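Local coordinates for protein tryptophanyl-tRNA synthetase (Mycoplasma pneumoniae, PDB 2YY5) that probably charges tRNA(Trp) with tryptophan at the expense of ATP, as a homodimeric class I aminoacyl-tRNA synthetase, at residues Q12-Y22 with K205-L216; D189-P199 with P246-A257. The protein carries 1 engineered substitution. All coordinates share one frame; numbering follows the deposited sequence.

Contact 1: residues Q12-Y22 with K205-L216; sequences QASGKQHLGNY and KSSKNQNGVIYL. With WSA (5'-O-[(L-tryptophylamino)sulfonyl]adenosine), chain J; SO4 (sulfate ion), chain H.
The predicted HIGH region, which runs into helix 19-26, meets the end of the predicted KMSKS region and the loop that follows, and Lys205 and His18 join them round a sulfate ion, probably from the crystallisation liquor. His18 NE2 gives O3 of the sulfate a nearly straight bond (3.0 Å, 168°) at the ring edge, and the same oxygen takes Lys205 N at 2.8 Å. The Lys205 side chain runs beside Gln17 and bends at its last torsion (chi4 83°), which brings NZ to sulfate O4 at 2.6 Å. Water 1 accepts from NZ and lies between Gln17 OE1 and O1S of the bound tryptophanyl-adenylate analogue, while Gln12 N also donates to O1S. Behind the site the backbones are bonded twice: Leu216 N to Gln17 O (2.8 Å) and Leu19 N to Ile214 O (3.0 Å). The aliphatic chain of Lys16 lies alongside Tyr215, CG 3.3 Å from CE1. HIGH and KMSKS motifs meeting at the adenylate site are characteristic of class I synthetases.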
loop_
_atom_site.group_PDB
_atom_site.type_symbol
_atom_site.label_atom_id
_atom_site.label_comp_id
_atom_site.label_asym_id
_atom_site.label_seq_id
_atom_site.Cartn_x
_atom_site.Cartn_y
_atom_site.Cartn_z
ATOM N N GLN B 12 -10.975 -9.280 -11.182
ATOM C CA GLN B 12 -11.393 -9.425 -9.793
ATOM C C GLN B 12 -12.347 -10.617 -9.727
ATOM O O GLN B 12 -13.187 -10.799 -10.615
ATOM C CB GLN B 12 -12.109 -8.157 -9.321
ATOM C CG GLN B 12 -11.318 -7.304 -8.343
ATOM C CD GLN B 12 -12.048 -6.021 -7.954
ATOM O OE1 GLN B 12 -12.191 -5.099 -8.764
ATOM N NE2 GLN B 12 -12.522 -5.964 -6.710
ATOM N N ALA B 13 -12.213 -11.440 -8.691
ATOM C CA ALA B 13 -13.087 -12.597 -8.546
ATOM C C ALA B 13 -14.386 -12.157 -7.877
ATOM O O ALA B 13 -14.403 -11.191 -7.110
ATOM C CB ALA B 13 -12.402 -13.689 -7.719
ATOM N N SER B 14 -15.466 -12.876 -8.171
ATOM C CA SER B 14 -16.773 -12.564 -7.625
ATOM C C SER B 14 -17.832 -13.525 -8.154
ATOM O O SER B 14 -17.853 -13.853 -9.346
ATOM C CB SER B 14 -17.165 -11.133 -8.003
ATOM O OG SER B 14 -18.531 -10.892 -7.732
ATOM N N GLY B 15 -18.718 -13.966 -7.266
ATOM C CA GLY B 15 -19.779 -14.865 -7.676
ATOM C C GLY B 15 -20.675 -14.128 -8.643
ATOM O O GLY B 15 -21.628 -14.682 -9.180
ATOM N N LYS B 16 -20.349 -12.861 -8.864
ATOM C CA LYS B 16 -21.110 -12.003 -9.760
ATOM C C LYS B 16 -20.461 -11.866 -11.126
ATOM O O LYS B 16 -20.816 -10.967 -11.892
ATOM C CB LYS B 16 -21.278 -10.611 -9.150
ATOM C CG LYS B 16 -22.712 -10.245 -8.800
ATOM C CD LYS B 16 -23.048 -10.488 -7.332
ATOM C CE LYS B 16 -24.423 -9.901 -7.013
ATOM N NZ LYS B 16 -24.690 -9.745 -5.561
ATOM N N GLN B 17 -19.503 -12.739 -11.427
ATOM C CA GLN B 17 -18.842 -12.720 -12.728
ATOM C C GLN B 17 -19.968 -12.772 -13.775
ATOM O O GLN B 17 -20.820 -13.669 -13.732
ATOM C CB GLN B 17 -17.935 -13.943 -12.858
ATOM C CG GLN B 17 -16.574 -13.668 -13.467
ATOM C CD GLN B 17 -15.728 -12.731 -12.627
ATOM O OE1 GLN B 17 -15.422 -11.619 -13.052
ATOM N NE2 GLN B 17 -15.352 -13.172 -11.428
ATOM N N HIS B 18 -19.978 -11.812 -14.702
ATOM C CA HIS B 18 -21.025 -11.738 -15.726
ATOM C C HIS B 18 -20.526 -11.668 -17.175
ATOM O O HIS B 18 -19.320 -11.600 -17.425
ATOM C CB HIS B 18 -21.914 -10.527 -15.445
ATOM C CG HIS B 18 -21.176 -9.223 -15.447
ATOM N ND1 HIS B 18 -20.559 -8.715 -16.569
ATOM C CD2 HIS B 18 -20.955 -8.322 -14.459
ATOM C CE1 HIS B 18 -19.991 -7.559 -16.277
ATOM N NE2 HIS B 18 -20.217 -7.297 -15.001
ATOM N N LEU B 19 -21.477 -11.679 -18.113
ATOM C CA LEU B 19 -21.210 -11.619 -19.554
ATOM C C LEU B 19 -20.391 -10.399 -19.983
ATOM O O LEU B 19 -19.694 -10.439 -20.995
ATOM C CB LEU B 19 -22.527 -11.607 -20.329
ATOM C CG LEU B 19 -22.936 -12.804 -21.185
ATOM C CD1 LEU B 19 -24.141 -12.401 -22.017
ATOM C CD2 LEU B 19 -21.807 -13.227 -22.099
ATOM N N GLY B 20 -20.503 -9.306 -19.233
ATOM C CA GLY B 20 -19.739 -8.119 -19.564
ATOM C C GLY B 20 -18.270 -8.457 -19.423
ATOM O O GLY B 20 -17.451 -8.055 -20.242
ATOM N N ASN B 21 -17.948 -9.221 -18.381
ATOM C CA ASN B 21 -16.575 -9.644 -18.117
ATOM C C ASN B 21 -16.099 -10.613 -19.188
ATOM O O ASN B 21 -14.976 -10.489 -19.690
ATOM C CB ASN B 21 -16.478 -10.332 -16.758
ATOM C CG ASN B 21 -16.973 -9.459 -15.626
ATOM O OD1 ASN B 21 -16.514 -8.329 -15.458
ATOM N ND2 ASN B 21 -17.911 -9.980 -14.839
ATOM N N TYR B 22 -16.961 -11.573 -19.534
ATOM C CA TYR B 22 -16.619 -12.578 -20.536
ATOM C C TYR B 22 -16.334 -11.917 -21.880
ATOM O O TYR B 22 -15.265 -12.091 -22.466
ATOM C CB TYR B 22 -17.751 -13.607 -20.711
ATOM C CG TYR B 22 -17.382 -14.711 -21.688
ATOM C CD1 TYR B 22 -16.524 -15.744 -21.309
ATOM C CD2 TYR B 22 -17.805 -14.667 -23.022
ATOM C CE1 TYR B 22 -16.083 -16.697 -22.227
ATOM C CE2 TYR B 22 -17.367 -15.617 -23.953
ATOM C CZ TYR B 22 -16.504 -16.627 -23.542
ATOM O OH TYR B 22 -16.035 -17.554 -24.434
ATOM N N LYS B 205 -21.433 -5.900 -11.765
ATOM C CA LYS B 205 -21.577 -6.827 -10.660
ATOM C C LYS B 205 -22.323 -6.111 -9.532
ATOM O O LYS B 205 -23.034 -6.739 -8.751
ATOM C CB LYS B 205 -20.206 -7.269 -10.139
ATOM C CG LYS B 205 -19.285 -7.898 -11.171
ATOM C CD LYS B 205 -18.199 -8.725 -10.476
ATOM C CE LYS B 205 -17.099 -9.180 -11.429
ATOM N NZ LYS B 205 -16.081 -8.114 -11.643
ATOM N N SER B 206 -22.171 -4.792 -9.466
ATOM C CA SER B 206 -22.798 -3.997 -8.413
ATOM C C SER B 206 -24.273 -3.646 -8.593
ATOM O O SER B 206 -24.915 -3.204 -7.642
ATOM C CB SER B 206 -22.003 -2.701 -8.182
ATOM O OG SER B 206 -22.062 -1.832 -9.306
ATOM N N SER B 207 -24.821 -3.827 -9.791
ATOM C CA SER B 207 -26.228 -3.494 -10.012
ATOM C C SER B 207 -27.156 -4.191 -9.024
ATOM O O SER B 207 -27.104 -5.408 -8.841
ATOM C CB SER B 207 -26.654 -3.846 -11.435
ATOM O OG SER B 207 -25.980 -3.027 -12.367
ATOM N N LYS B 208 -28.007 -3.391 -8.396
ATOM C CA LYS B 208 -28.983 -3.858 -7.420
ATOM C C LYS B 208 -29.919 -4.876 -8.070
ATOM O O LYS B 208 -30.098 -5.996 -7.577
ATOM C CB LYS B 208 -29.783 -2.654 -6.906
ATOM C CG LYS B 208 -30.562 -1.910 -8.009
ATOM C CD LYS B 208 -30.614 -0.397 -7.793
ATOM C CE LYS B 208 -29.470 0.291 -8.515
ATOM N NZ LYS B 208 -28.157 -0.301 -8.144
ATOM N N ASN B 209 -30.506 -4.465 -9.189
ATOM C CA ASN B 209 -31.427 -5.291 -9.957
ATOM C C ASN B 209 -30.638 -6.322 -10.758
ATOM O O ASN B 209 -29.815 -5.976 -11.601
ATOM C CB ASN B 209 -32.240 -4.390 -10.882
ATOM C CG ASN B 209 -33.276 -5.140 -11.667
ATOM O OD1 ASN B 209 -34.191 -4.538 -12.219
ATOM N ND2 ASN B 209 -33.138 -6.457 -11.740
ATOM N N GLN B 210 -30.902 -7.596 -10.499
ATOM C CA GLN B 210 -30.179 -8.661 -11.175
ATOM C C GLN B 210 -30.721 -9.157 -12.510
ATOM O O GLN B 210 -30.057 -9.930 -13.195
ATOM C CB GLN B 210 -30.016 -9.834 -10.218
ATOM C CG GLN B 210 -29.249 -9.458 -8.971
ATOM C CD GLN B 210 -28.813 -10.663 -8.175
ATOM O OE1 GLN B 210 -29.643 -11.430 -7.688
ATOM N NE2 GLN B 210 -27.500 -10.841 -8.039
ATOM N N ASN B 211 -31.917 -8.723 -12.892
ATOM C CA ASN B 211 -32.480 -9.167 -14.161
ATOM C C ASN B 211 -31.737 -8.472 -15.289
ATOM O O ASN B 211 -31.893 -8.822 -16.456
ATOM C CB ASN B 211 -33.975 -8.834 -14.245
ATOM C CG ASN B 211 -34.788 -9.504 -13.150
ATOM O OD1 ASN B 211 -34.815 -10.731 -13.032
ATOM N ND2 ASN B 211 -35.460 -8.692 -12.340
ATOM N N GLY B 212 -30.928 -7.480 -14.926
ATOM C CA GLY B 212 -30.171 -6.743 -15.919
ATOM C C GLY B 212 -28.798 -7.338 -16.174
ATOM O O GLY B 212 -28.119 -6.955 -17.127
ATOM N N VAL B 213 -28.393 -8.284 -15.332
ATOM C CA VAL B 213 -27.085 -8.916 -15.468
ATOM C C VAL B 213 -27.161 -10.421 -15.722
ATOM O O VAL B 213 -27.857 -11.146 -15.012
ATOM C CB VAL B 213 -26.226 -8.681 -14.199
ATOM C CG1 VAL B 213 -24.906 -9.441 -14.300
ATOM C CG2 VAL B 213 -25.977 -7.189 -14.012
ATOM N N ILE B 214 -26.448 -10.885 -16.745
ATOM C CA ILE B 214 -26.417 -12.310 -17.048
ATOM C C ILE B 214 -25.165 -12.849 -16.360
ATOM O O ILE B 214 -24.057 -12.606 -16.832
ATOM C CB ILE B 214 -26.301 -12.577 -18.575
ATOM C CG1 ILE B 214 -27.482 -11.941 -19.318
ATOM C CG2 ILE B 214 -26.234 -14.076 -18.837
ATOM C CD1 ILE B 214 -28.836 -12.472 -18.900
ATOM N N TYR B 215 -25.334 -13.549 -15.240
ATOM C CA TYR B 215 -24.195 -14.101 -14.509
ATOM C C TYR B 215 -23.695 -15.358 -15.200
ATOM O O TYR B 215 -24.477 -16.104 -15.792
ATOM C CB TYR B 215 -24.576 -14.435 -13.062
ATOM C CG TYR B 215 -25.053 -13.244 -12.258
ATOM C CD1 TYR B 215 -24.213 -12.151 -12.025
ATOM C CD2 TYR B 215 -26.356 -13.191 -11.761
ATOM C CE1 TYR B 215 -24.662 -11.033 -11.321
ATOM C CE2 TYR B 215 -26.813 -12.078 -11.060
ATOM C CZ TYR B 215 -25.964 -11.005 -10.846
ATOM O OH TYR B 215 -26.430 -9.904 -10.169
ATOM N N LEU B 216 -22.390 -15.590 -15.123
ATOM C CA LEU B 216 -21.790 -16.761 -15.743
ATOM C C LEU B 216 -22.280 -18.069 -15.114
ATOM O O LEU B 216 -22.229 -19.121 -15.741
ATOM C CB LEU B 216 -20.259 -16.649 -15.679
ATOM C CG LEU B 216 -19.616 -16.015 -16.923
ATOM C CD1 LEU B 216 -20.459 -14.864 -17.435
ATOM C CD2 LEU B 216 -18.213 -15.554 -16.600
HETATM C CD2 WSA J . -6.740 -4.807 -13.582
HETATM C CE3 WSA J . -7.076 -5.006 -14.917
HETATM C CZ3 WSA J . -6.106 -4.852 -15.898
HETATM C CH2 WSA J . -4.806 -4.500 -15.545
HETATM C CZ2 WSA J . -4.473 -4.300 -14.210
HETATM C CE2 WSA J . -5.445 -4.455 -13.228
HETATM N N11 WSA J . -5.408 -4.352 -11.902
HETATM C CD1 WSA J . -6.610 -4.624 -11.403
HETATM C CG WSA J . -7.454 -4.908 -12.394
HETATM C CB WSA J . -8.924 -5.291 -12.241
HETATM C CA WSA J . -9.844 -4.274 -12.921
HETATM N NH3 WSA J . -9.626 -2.931 -12.366
HETATM C C WSA J . -11.298 -4.695 -12.692
HETATM O O WSA J . -11.838 -4.490 -11.610
HETATM N NS WSA J . -11.926 -5.283 -13.705
HETATM S S WSA J . -13.209 -6.130 -13.159
HETATM O O1S WSA J . -12.756 -7.186 -12.195
HETATM O O2S WSA J . -14.166 -5.217 -12.451
HETATM O "O5'" WSA J . -13.814 -6.722 -14.314
HETATM C "C5'" WSA J . -12.991 -7.500 -15.190
HETATM C "C4'" WSA J . -12.964 -7.005 -16.640
HETATM O "O4'" WSA J . -14.304 -6.954 -17.162
HETATM C "C3'" WSA J . -12.376 -5.602 -16.807
HETATM O "O3'" WSA J . -11.592 -5.547 -18.002
HETATM C "C2'" WSA J . -13.635 -4.753 -16.977
HETATM O "O2'" WSA J . -13.323 -3.572 -17.722
HETATM C "C1'" WSA J . -14.439 -5.706 -17.858
HETATM N N9 WSA J . -15.865 -5.299 -17.879
HETATM C C8 WSA J . -16.612 -5.087 -16.798
HETATM N N7 WSA J . -17.857 -4.794 -17.164
HETATM C C5 WSA J . -17.904 -4.822 -18.495
HETATM C C4 WSA J . -16.630 -5.134 -18.949
HETATM N N3 WSA J . -16.412 -5.221 -20.272
HETATM C C2 WSA J . -17.394 -5.016 -21.132
HETATM N N1 WSA J . -18.617 -4.720 -20.730
HETATM C C6 WSA J . -18.908 -4.616 -19.425
HETATM N N6 WSA J . -20.146 -4.333 -19.022
HETATM S S SO4 H . -17.762 -5.186 -12.825
HETATM O O1 SO4 H . -17.050 -4.066 -13.456
HETATM O O2 SO4 H . -17.595 -5.110 -11.355
HETATM O O3 SO4 H . -19.192 -5.112 -13.186
HETATM O O4 SO4 H . -17.195 -6.454 -13.296
HETATM O O HOH W 1 -14.055 -9.177 -12.840
#

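Contact 2: residues D189-P199 with P246-A257. With WSA (5'-O-[(L-tryptophylamino)sulfonyl]adenosine), chain J.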
loop_
_atom_site.group_PDB
_atom_site.type_symbol
_atom_site.label_atom_id
_atom_site.label_comp_id
_atom_site.label_asym_id
_atom_site.label_seq_id
_atom_site.Cartn_x
_atom_site.Cartn_y
_atom_site.Cartn_z
ATOM N N ASP B 189 -15.901 -4.161 -30.552
ATOM C CA ASP B 189 -17.351 -4.318 -30.436
ATOM C C ASP B 189 -17.909 -4.495 -29.025
ATOM O O ASP B 189 -18.848 -3.805 -28.637
ATOM C CB ASP B 189 -17.816 -5.512 -31.275
ATOM C CG ASP B 189 -17.342 -5.442 -32.713
ATOM O OD1 ASP B 189 -17.698 -4.468 -33.408
ATOM O OD2 ASP B 189 -16.616 -6.364 -33.147
ATOM N N THR B 190 -17.325 -5.421 -28.266
ATOM C CA THR B 190 -17.802 -5.757 -26.924
ATOM C C THR B 190 -17.126 -5.081 -25.723
ATOM O O THR B 190 -17.168 -5.607 -24.607
ATOM C CB THR B 190 -17.704 -7.291 -26.704
ATOM O OG1 THR B 190 -16.326 -7.671 -26.615
ATOM C CG2 THR B 190 -18.335 -8.050 -27.870
ATOM N N ASN B 191 -16.528 -3.915 -25.926
ATOM C CA ASN B 191 -15.836 -3.251 -24.828
ATOM C C ASN B 191 -16.754 -2.766 -23.710
ATOM O O ASN B 191 -16.288 -2.368 -22.640
ATOM C CB ASN B 191 -15.018 -2.081 -25.370
ATOM C CG ASN B 191 -15.887 -0.997 -25.952
ATOM O OD1 ASN B 191 -16.481 -0.202 -25.217
ATOM N ND2 ASN B 191 -15.983 -0.962 -27.280
ATOM N N ARG B 192 -18.060 -2.819 -23.930
ATOM C CA ARG B 192 -18.973 -2.341 -22.906
ATOM C C ARG B 192 -20.378 -2.914 -23.049
ATOM O O ARG B 192 -21.249 -2.284 -23.638
ATOM C CB ARG B 192 -19.016 -0.806 -22.960
ATOM C CG ARG B 192 -19.818 -0.144 -21.856
ATOM C CD ARG B 192 -20.109 1.315 -22.188
ATOM N NE ARG B 192 -20.975 1.941 -21.190
ATOM C CZ ARG B 192 -21.801 2.952 -21.447
ATOM N NH1 ARG B 192 -22.551 3.462 -20.476
ATOM N NH2 ARG B 192 -21.887 3.446 -22.678
ATOM N N ILE B 193 -20.604 -4.110 -22.517
ATOM C CA ILE B 193 -21.929 -4.720 -22.590
ATOM C C ILE B 193 -22.871 -3.969 -21.646
ATOM O O ILE B 193 -22.511 -3.671 -20.500
ATOM C CB ILE B 193 -21.894 -6.226 -22.208
ATOM C CG1 ILE B 193 -21.241 -7.027 -23.331
ATOM C CG2 ILE B 193 -23.305 -6.749 -21.961
ATOM C CD1 ILE B 193 -19.756 -6.826 -23.422
ATOM N N MET B 194 -24.073 -3.666 -22.129
ATOM C CA MET B 194 -25.047 -2.926 -21.335
ATOM C C MET B 194 -25.985 -3.792 -20.490
ATOM O O MET B 194 -26.173 -4.978 -20.744
ATOM C CB MET B 194 -25.871 -2.016 -22.248
ATOM C CG MET B 194 -25.036 -1.132 -23.172
ATOM S SD MET B 194 -23.808 -0.104 -22.322
ATOM C CE MET B 194 -22.812 0.426 -23.758
ATOM N N ASP B 195 -26.557 -3.170 -19.466
ATOM C CA ASP B 195 -27.487 -3.822 -18.558
ATOM C C ASP B 195 -28.768 -4.160 -19.335
ATOM O O ASP B 195 -29.293 -3.312 -20.052
ATOM C CB ASP B 195 -27.774 -2.863 -17.397
ATOM C CG ASP B 195 -28.693 -3.454 -16.358
ATOM O OD1 ASP B 195 -29.906 -3.570 -16.636
ATOM O OD2 ASP B 195 -28.199 -3.798 -15.262
ATOM N N LEU B 196 -29.259 -5.395 -19.196
ATOM C CA LEU B 196 -30.459 -5.831 -19.908
ATOM C C LEU B 196 -31.762 -5.143 -19.500
ATOM O O LEU B 196 -32.707 -5.102 -20.285
ATOM C CB LEU B 196 -30.636 -7.349 -19.785
ATOM C CG LEU B 196 -29.699 -8.234 -20.613
ATOM C CD1 LEU B 196 -30.180 -9.673 -20.549
ATOM C CD2 LEU B 196 -29.681 -7.766 -22.058
ATOM N N PHE B 197 -31.821 -4.617 -18.280
ATOM C CA PHE B 197 -33.018 -3.924 -17.797
ATOM C C PHE B 197 -32.956 -2.417 -18.082
ATOM O O PHE B 197 -33.960 -1.794 -18.447
ATOM C CB PHE B 197 -33.197 -4.151 -16.300
ATOM C CG PHE B 197 -34.208 -3.237 -15.674
ATOM C CD1 PHE B 197 -35.559 -3.348 -15.987
ATOM C CD2 PHE B 197 -33.802 -2.237 -14.796
ATOM C CE1 PHE B 197 -36.486 -2.476 -15.436
ATOM C CE2 PHE B 197 -34.723 -1.358 -14.240
ATOM C CZ PHE B 197 -36.066 -1.477 -14.561
ATOM N N ASP B 198 -31.781 -1.836 -17.884
ATOM C CA ASP B 198 -31.569 -0.420 -18.155
ATOM C C ASP B 198 -30.351 -0.338 -19.070
ATOM O O ASP B 198 -29.222 -0.183 -18.613
ATOM C CB ASP B 198 -31.295 0.350 -16.867
ATOM C CG ASP B 198 -31.067 1.833 -17.121
ATOM O OD1 ASP B 198 -31.024 2.239 -18.304
ATOM O OD2 ASP B 198 -30.927 2.588 -16.140
ATOM N N PRO B 199 -30.571 -0.442 -20.383
ATOM C CA PRO B 199 -29.480 -0.389 -21.355
ATOM C C PRO B 199 -28.675 0.916 -21.452
ATOM O O PRO B 199 -27.772 1.024 -22.289
ATOM C CB PRO B 199 -30.175 -0.770 -22.661
ATOM C CG PRO B 199 -31.543 -0.239 -22.472
ATOM C CD PRO B 199 -31.868 -0.618 -21.056
ATOM N N PRO B 246 -30.545 1.739 -27.417
ATOM C CA PRO B 246 -29.574 1.052 -26.563
ATOM C C PRO B 246 -29.911 -0.408 -26.292
ATOM O O PRO B 246 -29.057 -1.279 -26.440
ATOM C CB PRO B 246 -29.563 1.911 -25.300
ATOM C CG PRO B 246 -30.932 2.498 -25.276
ATOM C CD PRO B 246 -31.126 2.891 -26.707
ATOM N N GLY B 247 -31.155 -0.670 -25.901
ATOM C CA GLY B 247 -31.579 -2.033 -25.618
ATOM C C GLY B 247 -31.374 -2.990 -26.780
ATOM O O GLY B 247 -30.578 -3.921 -26.691
ATOM N N VAL B 248 -32.087 -2.764 -27.878
ATOM C CA VAL B 248 -31.967 -3.628 -29.048
ATOM C C VAL B 248 -30.541 -3.714 -29.585
ATOM O O VAL B 248 -30.067 -4.796 -29.926
ATOM C CB VAL B 248 -32.908 -3.159 -30.177
ATOM C CG1 VAL B 248 -32.530 -3.817 -31.498
ATOM C CG2 VAL B 248 -34.336 -3.509 -29.810
ATOM N N THR B 249 -29.851 -2.584 -29.658
ATOM C CA THR B 249 -28.484 -2.590 -30.160
ATOM C C THR B 249 -27.588 -3.479 -29.293
ATOM O O THR B 249 -26.791 -4.257 -29.813
ATOM C CB THR B 249 -27.895 -1.161 -30.199
ATOM O OG1 THR B 249 -28.786 -0.303 -30.922
ATOM C CG2 THR B 249 -26.517 -1.159 -30.889
ATOM N N ASN B 250 -27.736 -3.367 -27.976
ATOM C CA ASN B 250 -26.942 -4.157 -27.039
ATOM C C ASN B 250 -27.137 -5.654 -27.252
ATOM O O ASN B 250 -26.166 -6.397 -27.373
ATOM C CB ASN B 250 -27.321 -3.802 -25.604
ATOM C CG ASN B 250 -26.402 -4.438 -24.584
ATOM O OD1 ASN B 250 -26.853 -4.944 -23.558
ATOM N ND2 ASN B 250 -25.104 -4.403 -24.853
ATOM N N MET B 251 -28.390 -6.103 -27.287
ATOM C CA MET B 251 -28.663 -7.522 -27.493
ATOM C C MET B 251 -28.083 -7.967 -28.831
ATOM O O MET B 251 -27.628 -9.092 -28.992
ATOM C CB MET B 251 -30.171 -7.792 -27.478
ATOM C CG MET B 251 -30.825 -7.635 -26.116
ATOM S SD MET B 251 -32.523 -8.252 -26.092
ATOM C CE MET B 251 -33.390 -6.865 -26.803
ATOM N N LEU B 252 -28.093 -7.059 -29.790
ATOM C CA LEU B 252 -27.595 -7.357 -31.120
ATOM C C LEU B 252 -26.078 -7.552 -31.158
ATOM O O LEU B 252 -25.592 -8.498 -31.781
ATOM C CB LEU B 252 -28.024 -6.245 -32.078
ATOM C CG LEU B 252 -28.143 -6.544 -33.573
ATOM C CD1 LEU B 252 -28.984 -7.798 -33.820
ATOM C CD2 LEU B 252 -28.765 -5.326 -34.249
ATOM N N THR B 253 -25.320 -6.681 -30.493
ATOM C CA THR B 253 -23.871 -6.843 -30.514
ATOM C C THR B 253 -23.425 -8.031 -29.641
ATOM O O THR B 253 -22.378 -8.629 -29.898
ATOM C CB THR B 253 -23.101 -5.508 -30.124
ATOM O OG1 THR B 253 -22.270 -5.733 -28.980
ATOM C CG2 THR B 253 -24.061 -4.370 -29.837
ATOM N N ILE B 254 -24.227 -8.387 -28.633
ATOM C CA ILE B 254 -23.907 -9.526 -27.765
ATOM C C ILE B 254 -24.051 -10.785 -28.593
ATOM O O ILE B 254 -23.195 -11.676 -28.549
ATOM C CB ILE B 254 -24.877 -9.664 -26.563
ATOM C CG1 ILE B 254 -24.662 -8.520 -25.569
ATOM C CG2 ILE B 254 -24.655 -11.007 -25.867
ATOM C CD1 ILE B 254 -25.749 -8.414 -24.522
ATOM N N LEU B 255 -25.158 -10.845 -29.333
ATOM C CA LEU B 255 -25.478 -11.971 -30.206
ATOM C C LEU B 255 -24.346 -12.179 -31.221
ATOM O O LEU B 255 -23.910 -13.309 -31.448
ATOM C CB LEU B 255 -26.798 -11.705 -30.954
ATOM C CG LEU B 255 -27.709 -12.874 -31.377
ATOM C CD1 LEU B 255 -28.402 -12.514 -32.682
ATOM C CD2 LEU B 255 -26.917 -14.152 -31.567
ATOM N N LYS B 256 -23.874 -11.090 -31.828
ATOM C CA LYS B 256 -22.796 -11.183 -32.810
ATOM C C LYS B 256 -21.519 -11.792 -32.217
ATOM O O LYS B 256 -20.857 -12.612 -32.856
ATOM C CB LYS B 256 -22.477 -9.800 -33.414
ATOM C CG LYS B 256 -21.430 -9.877 -34.541
ATOM C CD LYS B 256 -21.323 -8.608 -35.389
ATOM C CE LYS B 256 -20.516 -7.515 -34.702
ATOM N NZ LYS B 256 -20.317 -6.324 -35.578
ATOM N N ALA B 257 -21.183 -11.381 -30.996
ATOM C CA ALA B 257 -19.994 -11.867 -30.310
ATOM C C ALA B 257 -20.119 -13.341 -29.911
ATOM O O ALA B 257 -19.131 -14.082 -29.914
ATOM C CB ALA B 257 -19.726 -11.006 -29.070
HETATM C CD2 WSA J . -6.740 -4.807 -13.582
HETATM C CE3 WSA J . -7.076 -5.006 -14.917
HETATM C CZ3 WSA J . -6.106 -4.852 -15.898
HETATM C CH2 WSA J . -4.806 -4.500 -15.545
HETATM C CZ2 WSA J . -4.473 -4.300 -14.210
HETATM C CE2 WSA J . -5.445 -4.455 -13.228
HETATM N N11 WSA J . -5.408 -4.352 -11.902
HETATM C CD1 WSA J . -6.610 -4.624 -11.403
HETATM C CG WSA J . -7.454 -4.908 -12.394
HETATM C CB WSA J . -8.924 -5.291 -12.241
HETATM C CA WSA J . -9.844 -4.274 -12.921
HETATM N NH3 WSA J . -9.626 -2.931 -12.366
HETATM C C WSA J . -11.298 -4.695 -12.692
HETATM O O WSA J . -11.838 -4.490 -11.610
HETATM N NS WSA J . -11.926 -5.283 -13.705
HETATM S S WSA J . -13.209 -6.130 -13.159
HETATM O O1S WSA J . -12.756 -7.186 -12.195
HETATM O O2S WSA J . -14.166 -5.217 -12.451
HETATM O "O5'" WSA J . -13.814 -6.722 -14.314
HETATM C "C5'" WSA J . -12.991 -7.500 -15.190
HETATM C "C4'" WSA J . -12.964 -7.005 -16.640
HETATM O "O4'" WSA J . -14.304 -6.954 -17.162
HETATM C "C3'" WSA J . -12.376 -5.602 -16.807
HETATM O "O3'" WSA J . -11.592 -5.547 -18.002
HETATM C "C2'" WSA J . -13.635 -4.753 -16.977
HETATM O "O2'" WSA J . -13.323 -3.572 -17.722
HETATM C "C1'" WSA J . -14.439 -5.706 -17.858
HETATM N N9 WSA J . -15.865 -5.299 -17.879
HETATM C C8 WSA J . -16.612 -5.087 -16.798
HETATM N N7 WSA J . -17.857 -4.794 -17.164
HETATM C C5 WSA J . -17.904 -4.822 -18.495
HETATM C C4 WSA J . -16.630 -5.134 -18.949
HETATM N N3 WSA J . -16.412 -5.221 -20.272
HETATM C C2 WSA J . -17.394 -5.016 -21.132
HETATM N N1 WSA J . -18.617 -4.720 -20.730
HETATM C C6 WSA J . -18.908 -4.616 -19.425
HETATM N N6 WSA J . -20.146 -4.333 -19.022
HETATM O O HOH W 2 -20.970 -5.115 -32.916
#
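Ile193 stands between the adenine of the bound tryptophanyl-adenylate analogue and helix 246-257, touching Ile254 on the helix. From CB, 3.9 Å from N1 of the base, its two branches part. CG2, anti to the backbone N, reaches Ile254 CD1 at 3.9 Å, the two side chains crossing at about a right angle. The other branch, through CG1, turns at chi2 (73°) and sets CD1 3.6 Å from N1. The backbone of Ile193 reads the base edge: its N donates to N1 (2.7 Å) and its O accepts from N6 (2.9 Å). Next along the loop, Met194 CB packs 3.4 Å from Asn250 CG. Farther on, Leu196 CD2 rests against Met251 CG, and the Pro199 ring lies on the first turn of the helix, its CB 3.4 Å from Gly247 N and also against Pro246. Toward the other end Thr190 CG2 meets Ala257 CB at 3.5 Å, and Asp189 and Lys256 form a long salt bridge, with water 2 weakly bonded to both. Leu19 and Leu23 of helix 19-26 also pack on Ile254. Paired backbone bonds to N1 and N6 are a common mode of adenine recognition, here for the analogue's adenosine, at a residue predicted to bind ATP in this class I synthetase.

Overall arrangement
From the N terminus, strand 6-11 leads into 12-22, the first partner of contact 1. The chain then passes through most of the nucleotide-binding fold before reaching 189-199, which opens contact 2. Segment 205-216 follows and closes the long loop of contact 1; helix 246-257 comes last and closes the shorter loop of contact 2. The segments therefore alternate and the contacts cross. Their centres lie about 14 Å apart, and they touch directly, with Gly212 O probably hydrogen-bonded to Leu196 N and Ile214 packed on Leu196. Both reach the same ligand, contact 1 at its sulfamoyl group and the N3 and N7 sides of the adenine, contact 2 at the N1 and N6 edge, tying the predicted HIGH and KMSKS regions to helix 246-259.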